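Local coordinates for tautomerase (Advenella mimigardefordensis DPN7, PDB 6VVW), which belongs to the tautomerase superfamily, whose members are built on beta-alpha-beta units, and is found here as an assembly of three chains, at residues A[25-30]-A[81-86]. Sequence-based numbering, arbitrary orientation.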
loop_
_atom_site.group_PDB
_atom_site.type_symbol
_atom_site.label_atom_id
_atom_site.label_comp_id
_atom_site.label_asym_id
_atom_site.label_seq_id
_atom_site.Cartn_x
_atom_site.Cartn_y
_atom_site.Cartn_z
ATOM N N THR A 25 -16.250 -7.715 4.493
ATOM C CA THR A 25 -15.970 -9.141 4.527
ATOM C C THR A 25 -17.106 -9.930 3.891
ATOM O O THR A 25 -16.894 -10.706 2.950
ATOM C CB THR A 25 -15.746 -9.583 5.967
ATOM O OG1 THR A 25 -14.660 -8.842 6.525
ATOM C CG2 THR A 25 -15.399 -11.031 6.004
ATOM N N LYS A 26 -18.334 -9.716 4.366
ATOM C CA LYS A 26 -19.462 -10.490 3.857
ATOM C C LYS A 26 -19.641 -10.321 2.349
ATOM O O LYS A 26 -20.129 -11.237 1.671
ATOM C CB LYS A 26 -20.733 -10.090 4.606
ATOM C CG LYS A 26 -21.875 -11.083 4.489
ATOM C CD LYS A 26 -21.987 -12.016 5.696
ATOM C CE LYS A 26 -23.370 -12.703 5.700
ATOM N NZ LYS A 26 -23.653 -13.547 6.904
ATOM N N VAL A 27 -19.240 -9.169 1.806
ATOM C CA VAL A 27 -19.318 -8.929 0.372
ATOM C C VAL A 27 -18.111 -9.530 -0.328
ATOM O O VAL A 27 -18.198 -9.890 -1.515
ATOM C CB VAL A 27 -19.442 -7.419 0.079
ATOM C CG1 VAL A 27 -18.877 -7.050 -1.276
ATOM C CG2 VAL A 27 -20.880 -6.978 0.131
ATOM N N ILE A 28 -16.996 -9.701 0.387
ATOM C CA ILE A 28 -15.844 -10.331 -0.237
ATOM C C ILE A 28 -16.077 -11.829 -0.395
ATOM O O ILE A 28 -15.722 -12.414 -1.423
ATOM C CB ILE A 28 -14.562 -10.017 0.535
ATOM C CG1 ILE A 28 -14.199 -8.562 0.302
ATOM C CG2 ILE A 28 -13.455 -10.831 -0.015
ATOM C CD1 ILE A 28 -12.872 -8.196 0.807
ATOM N N GLU A 29 -16.709 -12.473 0.587
ATOM C CA GLU A 29 -17.251 -13.796 0.317
ATOM C C GLU A 29 -18.270 -13.726 -0.808
ATOM O O GLU A 29 -18.160 -14.423 -1.822
ATOM C CB GLU A 29 -17.946 -14.384 1.533
ATOM C CG GLU A 29 -17.465 -14.013 2.888
ATOM C CD GLU A 29 -18.565 -14.280 3.897
ATOM O OE1 GLU A 29 -19.590 -13.572 3.835
ATOM O OE2 GLU A 29 -18.439 -15.247 4.694
ATOM N N GLN A 30 -19.285 -12.883 -0.635
ATOM C CA GLN A 30 -20.400 -12.790 -1.567
ATOM C C GLN A 30 -19.928 -12.556 -2.993
ATOM O O GLN A 30 -20.716 -12.662 -3.941
ATOM C CB GLN A 30 -21.345 -11.667 -1.141
ATOM C CG GLN A 30 -22.495 -12.114 -0.266
ATOM C CD GLN A 30 -23.558 -11.059 -0.170
ATOM O OE1 GLN A 30 -23.351 -9.920 -0.575
ATOM N NE2 GLN A 30 -24.716 -11.432 0.338
ATOM N N LEU A 81 -15.958 -4.662 -7.477
ATOM C CA LEU A 81 -15.917 -3.206 -7.531
ATOM C C LEU A 81 -17.289 -2.591 -7.288
ATOM O O LEU A 81 -17.415 -1.597 -6.561
ATOM C CB LEU A 81 -15.347 -2.767 -8.880
ATOM C CG LEU A 81 -14.022 -3.463 -9.164
ATOM C CD1 LEU A 81 -13.376 -3.002 -10.464
ATOM C CD2 LEU A 81 -13.116 -3.219 -7.995
ATOM N N ALA A 82 -18.334 -3.183 -7.867
ATOM C CA ALA A 82 -19.667 -2.596 -7.785
ATOM C C ALA A 82 -20.291 -2.810 -6.411
ATOM O O ALA A 82 -20.877 -1.885 -5.830
ATOM C CB ALA A 82 -20.549 -3.189 -8.880
ATOM N N ALA A 83 -20.180 -4.023 -5.865
ATOM C CA ALA A 83 -20.770 -4.245 -4.550
ATOM C C ALA A 83 -19.969 -3.569 -3.449
ATOM O O ALA A 83 -20.528 -3.229 -2.408
ATOM C CB ALA A 83 -20.889 -5.733 -4.257
ATOM N N ILE A 84 -18.668 -3.368 -3.655
ATOM C CA ILE A 84 -17.788 -2.839 -2.617
ATOM C C ILE A 84 -17.837 -1.324 -2.596
ATOM O O ILE A 84 -17.724 -0.703 -1.524
ATOM C CB ILE A 84 -16.358 -3.364 -2.830
ATOM C CG1 ILE A 84 -16.158 -4.706 -2.139
ATOM C CG2 ILE A 84 -15.340 -2.407 -2.322
ATOM C CD1 ILE A 84 -15.038 -5.529 -2.747
ATOM N N ASN A 85 -18.002 -0.703 -3.766
ATOM C CA ASN A 85 -18.440 0.685 -3.792
ATOM C C ASN A 85 -19.829 0.822 -3.173
ATOM O O ASN A 85 -20.101 1.793 -2.463
ATOM C CB ASN A 85 -18.403 1.204 -5.231
ATOM C CG ASN A 85 -18.877 2.629 -5.363
ATOM O OD1 ASN A 85 -20.075 2.891 -5.379
ATOM N ND2 ASN A 85 -17.941 3.557 -5.502
ATOM N N LYS A 86 -20.716 -0.152 -3.408
ATOM C CA LYS A 86 -22.037 -0.110 -2.791
ATOM C C LYS A 86 -21.930 -0.084 -1.274
ATOM O O LYS A 86 -22.559 0.742 -0.609
ATOM C CB LYS A 86 -22.867 -1.312 -3.241
ATOM C CG LYS A 86 -24.299 -1.347 -2.702
ATOM C CD LYS A 86 -25.298 -1.426 -3.838
ATOM C CE LYS A 86 -25.411 -0.065 -4.519
ATOM N NZ LYS A 86 -26.402 0.020 -5.627
#
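No ring, amide or carboxylate lies between Val-27 and its partners Ala-83 and Ile-84, so the contact has neither stacked faces nor edges and is made by aliphatic branches. One methyl makes two of the three close contacts. Val-27 CG1 reaches across to two neighbouring residues of the other helix, 3.8 Å from Ala-83 CB and 3.7 Å from Ile-84 CG1. A torsion that sets CG1 roughly anti to the backbone N (chi1 153°) carries it towards both, while CG2 lies beside that N. Ile-84 meets the methyl with the first methylene of its longer branch, the two side chains running at a slant to one another; with its CG2 anti to the backbone N, the longer branch is the one that reaches the other helix. Farther along, Ile-84 CD1 comes within 4.4 Å of Ile-28 CG1, a looser touch on the buried flank of the pair. There Ile-28 also packs on Ile-41 of strand 40-43 and on Pro-2, the amino-terminal proline of the model.

The segments run nearly antiparallel, at 165°, their axes approaching to 9.9 Å. This is the helix pair lying side by side on the sheet of the tautomerase fold: helix 16-30 joins the parallel strands 3-8 and 40-43, and helix 74-92 does the same for 62-69 and 99-106. Leu-81 turns to this last strand and also packs on Gly-116 of a second subunit.

With 141 Å² buried, the contact is apolar and non-directional: it rests on shape fit, and no hydrogen bond or salt bridge between the segments sets their exact angle or register.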